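Local coordinates for PF14_0633 protein (Plasmodium falciparum, PDB 3IGM), which binds its cognate DNA through an AP2 domain, as a domain-swapped dimer, and probably acts as a sequence-specific transcription factor, at residues L21-D26 with R30-F35. Sequence-based numbering, arbitrary orientation.
Sequences LAFFYD and RRSRTF. With nucleotides of chain B; nucleotides of chain C.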
ATOM      1  N   LEU A  21       7.995 -11.214   1.510  1.00 33.54           N
ATOM      2  CA  LEU A  21       9.132 -11.964   1.008  1.00 33.65           C
ATOM      3  C   LEU A  21       9.128 -13.364   1.598  1.00 33.48           C
ATOM      4  O   LEU A  21       8.868 -13.558   2.783  1.00 33.78           O
ATOM      5  CB  LEU A  21      10.484 -11.272   1.233  1.00 33.62           C
ATOM      6  CG  LEU A  21      10.756  -9.785   0.986  1.00 34.26           C
ATOM      7  CD1 LEU A  21      12.249  -9.538   0.820  1.00 33.18           C
ATOM      8  CD2 LEU A  21       9.985  -9.157  -0.139  1.00 33.58           C
ATOM      9  N   ALA A  22       9.370 -14.334   0.732  1.00 33.48           N
ATOM     10  CA  ALA A  22       9.538 -15.718   1.127  1.00 33.37           C
ATOM     11  C   ALA A  22      11.036 -15.956   1.209  1.00 33.18           C
ATOM     12  O   ALA A  22      11.771 -15.818   0.210  1.00 33.14           O
ATOM     13  CB  ALA A  22       8.880 -16.646   0.090  1.00 32.96           C
ATOM     14  N   PHE A  23      11.485 -16.264   2.416  1.00 33.36           N
ATOM     15  CA  PHE A  23      12.883 -16.523   2.716  1.00 33.41           C
ATOM     16  C   PHE A  23      13.083 -18.019   2.753  1.00 33.95           C
ATOM     17  O   PHE A  23      12.299 -18.734   3.360  1.00 34.54           O
ATOM     18  CB  PHE A  23      13.282 -15.879   4.056  1.00 33.57           C
ATOM     19  CG  PHE A  23      13.437 -14.383   3.973  1.00 32.56           C
ATOM     20  CD1 PHE A  23      14.692 -13.813   3.739  1.00 31.71           C
ATOM     21  CD2 PHE A  23      12.326 -13.551   4.082  1.00 32.02           C
ATOM     22  CE1 PHE A  23      14.843 -12.442   3.628  1.00 31.12           C
ATOM     23  CE2 PHE A  23      12.459 -12.166   3.967  1.00 33.27           C
ATOM     24  CZ  PHE A  23      13.727 -11.606   3.745  1.00 32.59           C
ATOM     25  N   PHE A  24      14.124 -18.493   2.083  1.00 34.04           N
ATOM     26  CA  PHE A  24      14.346 -19.929   1.932  1.00 34.32           C
ATOM     27  C   PHE A  24      15.839 -20.204   1.897  1.00 34.72           C
ATOM     28  O   PHE A  24      16.634 -19.335   1.532  1.00 34.66           O
ATOM     29  CB  PHE A  24      13.663 -20.469   0.646  1.00 33.43           C
ATOM     30  CG  PHE A  24      14.179 -19.851  -0.644  1.00 32.61           C
ATOM     31  CD1 PHE A  24      15.086 -20.538  -1.455  1.00 33.35           C
ATOM     32  CD2 PHE A  24      13.749 -18.601  -1.055  1.00 31.54           C
ATOM     33  CE1 PHE A  24      15.557 -19.969  -2.651  1.00 33.38           C
ATOM     34  CE2 PHE A  24      14.216 -18.023  -2.240  1.00 30.69           C
ATOM     35  CZ  PHE A  24      15.115 -18.707  -3.040  1.00 30.93           C
ATOM     36  N   TYR A  25      16.217 -21.415   2.274  1.00 35.64           N
ATOM     37  CA  TYR A  25      17.609 -21.828   2.159  1.00 36.71           C
ATOM     38  C   TYR A  25      17.885 -22.489   0.815  1.00 37.03           C
ATOM     39  O   TYR A  25      17.097 -23.312   0.344  1.00 37.66           O
ATOM     40  CB  TYR A  25      18.020 -22.715   3.341  1.00 36.71           C
ATOM     41  CG  TYR A  25      18.279 -21.881   4.578  1.00 38.20           C
ATOM     42  CD1 TYR A  25      19.500 -21.225   4.761  1.00 38.15           C
ATOM     43  CD2 TYR A  25      17.286 -21.702   5.540  1.00 39.78           C
ATOM     44  CE1 TYR A  25      19.726 -20.427   5.887  1.00 39.91           C
ATOM     45  CE2 TYR A  25      17.510 -20.917   6.671  1.00 40.40           C
ATOM     46  CZ  TYR A  25      18.728 -20.285   6.834  1.00 40.03           C
ATOM     47  OH  TYR A  25      18.938 -19.512   7.952  1.00 42.46           O
ATOM     48  N   ASP A  26      18.983 -22.078   0.183  1.00 37.08           N
ATOM     49  CA  ASP A  26      19.439 -22.683  -1.065  1.00 37.08           C
ATOM     50  C   ASP A  26      20.829 -23.249  -0.780  1.00 37.32           C
ATOM     51  O   ASP A  26      21.841 -22.554  -0.920  1.00 37.07           O
ATOM     52  CB  ASP A  26      19.456 -21.624  -2.175  1.00 36.98           C
ATOM     53  CG  ASP A  26      19.962 -22.150  -3.511  1.00 36.22           C
ATOM     54  OD1 ASP A  26      20.027 -21.343  -4.463  1.00 35.79           O
ATOM     55  OD2 ASP A  26      20.296 -23.345  -3.628  1.00 35.26           O
ATOM     56  N   ARG A  30      21.058 -18.267   2.415  1.00 35.80           N
ATOM     57  CA  ARG A  30      19.729 -17.712   2.658  1.00 35.07           C
ATOM     58  C   ARG A  30      19.346 -16.685   1.587  1.00 34.52           C
ATOM     59  O   ARG A  30      20.109 -15.756   1.273  1.00 34.29           O
ATOM     60  CB  ARG A  30      19.618 -17.086   4.051  1.00 35.08           C
ATOM     61  CG  ARG A  30      18.168 -16.868   4.489  1.00 35.03           C
ATOM     62  CD  ARG A  30      18.119 -16.239   5.860  1.00 35.33           C
ATOM     63  NE  ARG A  30      16.776 -16.246   6.437  1.00 33.98           N
ATOM     64  CZ  ARG A  30      16.363 -15.402   7.382  1.00 34.68           C
ATOM     65  NH1 ARG A  30      17.180 -14.456   7.861  1.00 33.56           N
ATOM     66  NH2 ARG A  30      15.124 -15.493   7.846  1.00 34.21           N
ATOM     67  N   ARG A  31      18.151 -16.867   1.040  1.00 33.52           N
ATOM     68  CA  ARG A  31      17.698 -16.113  -0.126  1.00 32.67           C
ATOM     69  C   ARG A  31      16.271 -15.671   0.082  1.00 32.17           C
ATOM     70  O   ARG A  31      15.605 -16.136   1.000  1.00 32.18           O
ATOM     71  CB  ARG A  31      17.823 -16.970  -1.398  1.00 32.31           C
ATOM     72  CG  ARG A  31      19.262 -17.359  -1.746  1.00 31.52           C
ATOM     73  CD  ARG A  31      19.358 -18.154  -3.042  1.00 28.70           C
ATOM     74  NE  ARG A  31      19.182 -17.301  -4.212  1.00 27.41           N
ATOM     75  CZ  ARG A  31      19.128 -17.736  -5.472  1.00 27.55           C
ATOM     76  NH1 ARG A  31      19.219 -19.039  -5.743  1.00 24.82           N
ATOM     77  NH2 ARG A  31      18.978 -16.861  -6.466  1.00 25.26           N
ATOM     78  N   SER A  32      15.801 -14.754  -0.756  1.00 32.23           N
ATOM     79  CA  SER A  32      14.416 -14.295  -0.665  1.00 31.62           C
ATOM     80  C   SER A  32      13.771 -14.086  -2.027  1.00 31.46           C
ATOM     81  O   SER A  32      14.439 -13.751  -3.003  1.00 31.61           O
ATOM     82  CB  SER A  32      14.318 -13.019   0.179  1.00 31.32           C
ATOM     83  OG  SER A  32      14.859 -11.903  -0.505  1.00 30.91           O
ATOM     84  N   ARG A  33      12.459 -14.287  -2.071  1.00 31.67           N
ATOM     85  CA  ARG A  33      11.656 -14.017  -3.253  1.00 31.71           C
ATOM     86  C   ARG A  33      10.537 -13.041  -2.878  1.00 31.93           C
ATOM     87  O   ARG A  33       9.820 -13.245  -1.891  1.00 31.92           O
ATOM     88  CB  ARG A  33      11.104 -15.320  -3.835  1.00 31.16           C
ATOM     89  CG  ARG A  33      10.093 -15.170  -4.977  1.00 32.56           C
ATOM     90  CD  ARG A  33      10.725 -14.939  -6.339  1.00 34.15           C
ATOM     91  NE  ARG A  33      11.568 -16.048  -6.784  1.00 34.83           N
ATOM     92  CZ  ARG A  33      11.223 -16.941  -7.713  1.00 35.90           C
ATOM     93  NH1 ARG A  33      10.032 -16.906  -8.308  1.00 34.71           N
ATOM     94  NH2 ARG A  33      12.086 -17.879  -8.057  1.00 37.23           N
ATOM     95  N   THR A  34      10.397 -11.993  -3.681  1.00 31.50           N
ATOM     96  CA  THR A  34       9.469 -10.918  -3.412  1.00 32.30           C
ATOM     97  C   THR A  34       8.088 -11.115  -4.059  1.00 33.11           C
ATOM     98  O   THR A  34       7.983 -11.414  -5.255  1.00 32.67           O
ATOM     99  CB  THR A  34      10.090  -9.584  -3.880  1.00 32.29           C
ATOM    100  OG1 THR A  34      11.261  -9.305  -3.084  1.00 32.66           O
ATOM    101  CG2 THR A  34       9.101  -8.457  -3.742  1.00 31.70           C
ATOM    102  N   PHE A  35       7.040 -10.917  -3.259  1.00 33.90           N
ATOM    103  CA  PHE A  35       5.654 -11.019  -3.723  1.00 35.01           C
ATOM    104  C   PHE A  35       4.852  -9.761  -3.377  1.00 36.46           C
ATOM    105  O   PHE A  35       4.330  -9.630  -2.257  1.00 36.59           O
ATOM    106  CB  PHE A  35       4.979 -12.256  -3.114  1.00 34.35           C
ATOM    107  CG  PHE A  35       5.562 -13.561  -3.586  1.00 32.41           C
ATOM    108  CD1 PHE A  35       5.016 -14.222  -4.699  1.00 30.93           C
ATOM    109  CD2 PHE A  35       6.648 -14.127  -2.930  1.00 29.42           C
ATOM    110  CE1 PHE A  35       5.545 -15.426  -5.143  1.00 29.46           C
ATOM    111  CE2 PHE A  35       7.191 -15.337  -3.361  1.00 29.24           C
ATOM    112  CZ  PHE A  35       6.633 -15.991  -4.475  1.00 28.44           C
TER
ATOM    113  P    DA B   4      18.898 -13.524  -3.440  1.00 40.64           P
ATOM    114  OP1  DA B   4      19.675 -14.486  -4.254  1.00 40.78           O
ATOM    115  OP2  DA B   4      17.806 -13.953  -2.539  1.00 40.82           O
ATOM    116  O5'  DA B   4      19.936 -12.705  -2.543  1.00 43.57           O
ATOM    117  C5'  DA B   4      20.959 -11.889  -3.152  1.00 45.19           C
ATOM    118  C4'  DA B   4      21.862 -11.360  -2.048  1.00 45.98           C
ATOM    119  O4'  DA B   4      21.139 -10.389  -1.259  1.00 44.83           O
ATOM    120  C3'  DA B   4      22.331 -12.405  -1.044  1.00 46.85           C
ATOM    121  O3'  DA B   4      23.663 -12.064  -0.673  1.00 49.55           O
ATOM    122  C2'  DA B   4      21.335 -12.317   0.121  1.00 45.62           C
ATOM    123  C1'  DA B   4      20.890 -10.855   0.063  1.00 45.00           C
ATOM    124  N9   DA B   4      19.478 -10.592   0.362  1.00 43.20           N
ATOM    125  C8   DA B   4      18.392 -11.387   0.113  1.00 41.79           C
ATOM    126  N7   DA B   4      17.248 -10.860   0.498  1.00 42.31           N
ATOM    127  C5   DA B   4      17.601  -9.620   1.025  1.00 41.92           C
ATOM    128  C6   DA B   4      16.869  -8.565   1.614  1.00 41.98           C
ATOM    129  N6   DA B   4      15.531  -8.570   1.757  1.00 42.07           N
ATOM    130  N1   DA B   4      17.563  -7.469   2.048  1.00 42.34           N
ATOM    131  C2   DA B   4      18.890  -7.428   1.909  1.00 41.18           C
ATOM    132  N3   DA B   4      19.681  -8.363   1.383  1.00 42.88           N
ATOM    133  C4   DA B   4      18.979  -9.442   0.953  1.00 43.28           C
ATOM    134  P    DC B   3      13.466 -11.424  -6.619  1.00 39.84           P
ATOM    135  OP1  DC B   3      13.782 -12.526  -7.549  1.00 41.18           O
ATOM    136  OP2  DC B   3      12.239 -11.491  -5.782  1.00 38.46           O
ATOM    137  O5'  DC B   3      14.758 -11.234  -5.693  1.00 40.01           O
ATOM    138  C5'  DC B   3      16.030 -11.034  -6.314  1.00 40.27           C
ATOM    139  C4'  DC B   3      17.061 -10.611  -5.287  1.00 39.75           C
ATOM    140  O4'  DC B   3      16.635  -9.380  -4.667  1.00 39.45           O
ATOM    141  C3'  DC B   3      17.232 -11.579  -4.120  1.00 39.14           C
ATOM    142  O3'  DC B   3      18.334 -12.413  -4.431  1.00 39.81           O
ATOM    143  C2'  DC B   3      17.458 -10.684  -2.894  1.00 38.67           C
ATOM    144  C1'  DC B   3      17.346  -9.272  -3.453  1.00 37.83           C
ATOM    145  N1   DC B   3      16.594  -8.295  -2.627  1.00 37.70           N
ATOM    146  C2   DC B   3      17.341  -7.328  -1.927  1.00 37.71           C
ATOM    147  O2   DC B   3      18.583  -7.324  -2.008  1.00 39.66           O
ATOM    148  N3   DC B   3      16.668  -6.424  -1.184  1.00 36.21           N
ATOM    149  C4   DC B   3      15.327  -6.446  -1.114  1.00 35.11           C
ATOM    150  N4   DC B   3      14.742  -5.498  -0.362  1.00 33.31           N
ATOM    151  C5   DC B   3      14.549  -7.432  -1.813  1.00 34.24           C
ATOM    152  C6   DC B   3      15.220  -8.335  -2.549  1.00 35.26           C
TER
ATOM    153  P    DC C   3       7.204 -10.452  11.107  1.00 48.65           P
ATOM    154  OP1  DC C   3       6.479  -9.658  12.123  1.00 48.14           O
ATOM    155  OP2  DC C   3       6.415 -11.220  10.106  1.00 49.41           O
ATOM    156  O5'  DC C   3       8.227  -9.485  10.318  1.00 48.57           O
ATOM    157  C5'  DC C   3       8.741  -8.323  10.956  1.00 47.01           C
ATOM    158  C4'  DC C   3      10.001  -7.759  10.318  1.00 45.50           C
ATOM    159  O4'  DC C   3      11.043  -8.746  10.101  1.00 44.33           O
ATOM    160  C3'  DC C   3       9.822  -7.025   8.992  1.00 46.10           C
ATOM    161  O3'  DC C   3      10.349  -5.757   9.237  1.00 46.80           O
ATOM    162  C2'  DC C   3      10.755  -7.749   8.034  1.00 44.04           C
ATOM    163  C1'  DC C   3      11.808  -8.233   9.033  1.00 43.00           C
ATOM    164  N1   DC C   3      12.742  -9.259   8.477  1.00 41.06           N
ATOM    165  C2   DC C   3      14.126  -9.134   8.689  1.00 39.76           C
ATOM    166  O2   DC C   3      14.563  -8.183   9.340  1.00 40.99           O
ATOM    167  N3   DC C   3      14.957 -10.071   8.172  1.00 39.08           N
ATOM    168  C4   DC C   3      14.450 -11.086   7.467  1.00 38.06           C
ATOM    169  N4   DC C   3      15.296 -11.981   6.965  1.00 39.34           N
ATOM    170  C5   DC C   3      13.050 -11.235   7.248  1.00 38.02           C
ATOM    171  C6   DC C   3      12.236 -10.308   7.760  1.00 38.56           C
TER
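The DNA-reading hairpin of the AP2 domain is formed here by the antiparallel strands 21-26 and 30-35, where A22 faces R33 and F24 faces R31 as hydrogen-bonded pairs. A22 N donates to R33 O at 2.9 Å, and reciprocal bonds close both rings. L21, F23, Y25, R30, S32 and T34 share the face turned to the bases. On it, S32 CB sits over one face of the F23 ring, 3.8 Å from the centroid in a CH-pi contact, while N4 of DC3 of chain C lies over the opposite face. S32 OG stands between its backbone N and carbonyl carbon (chi1 72°) and donates to N7 of DA4 of chain B at 2.8 Å. The extended R30 chain lays CG over one face of the Y25 ring on its way to a guanine O6, which NH1 hydrogen-bonds.

On the other face, R31 CB rests over the F24 ring, 4.0 Å from its centroid. A bend at chi3 (75°) then sets the R31 guanidinium between two anions: NH1 forms a salt bridge with D26 OD1 at 2.8 Å, the two planar groups lying nearly coplanar, and NE reaches OP1 of DA4 of chain B at 2.9 Å. F54 of the second subunit packs edge-to-face with the same F24 ring, part of the swapped dimer's packing.

The backbone N atoms of S32 and T34 point outward from the hairpin and donate to successive phosphates of chain B. Strand 30-35 is thus held to the DNA backbone and to the adenine N7 together, while D26 probably steadies R31 for its phosphate.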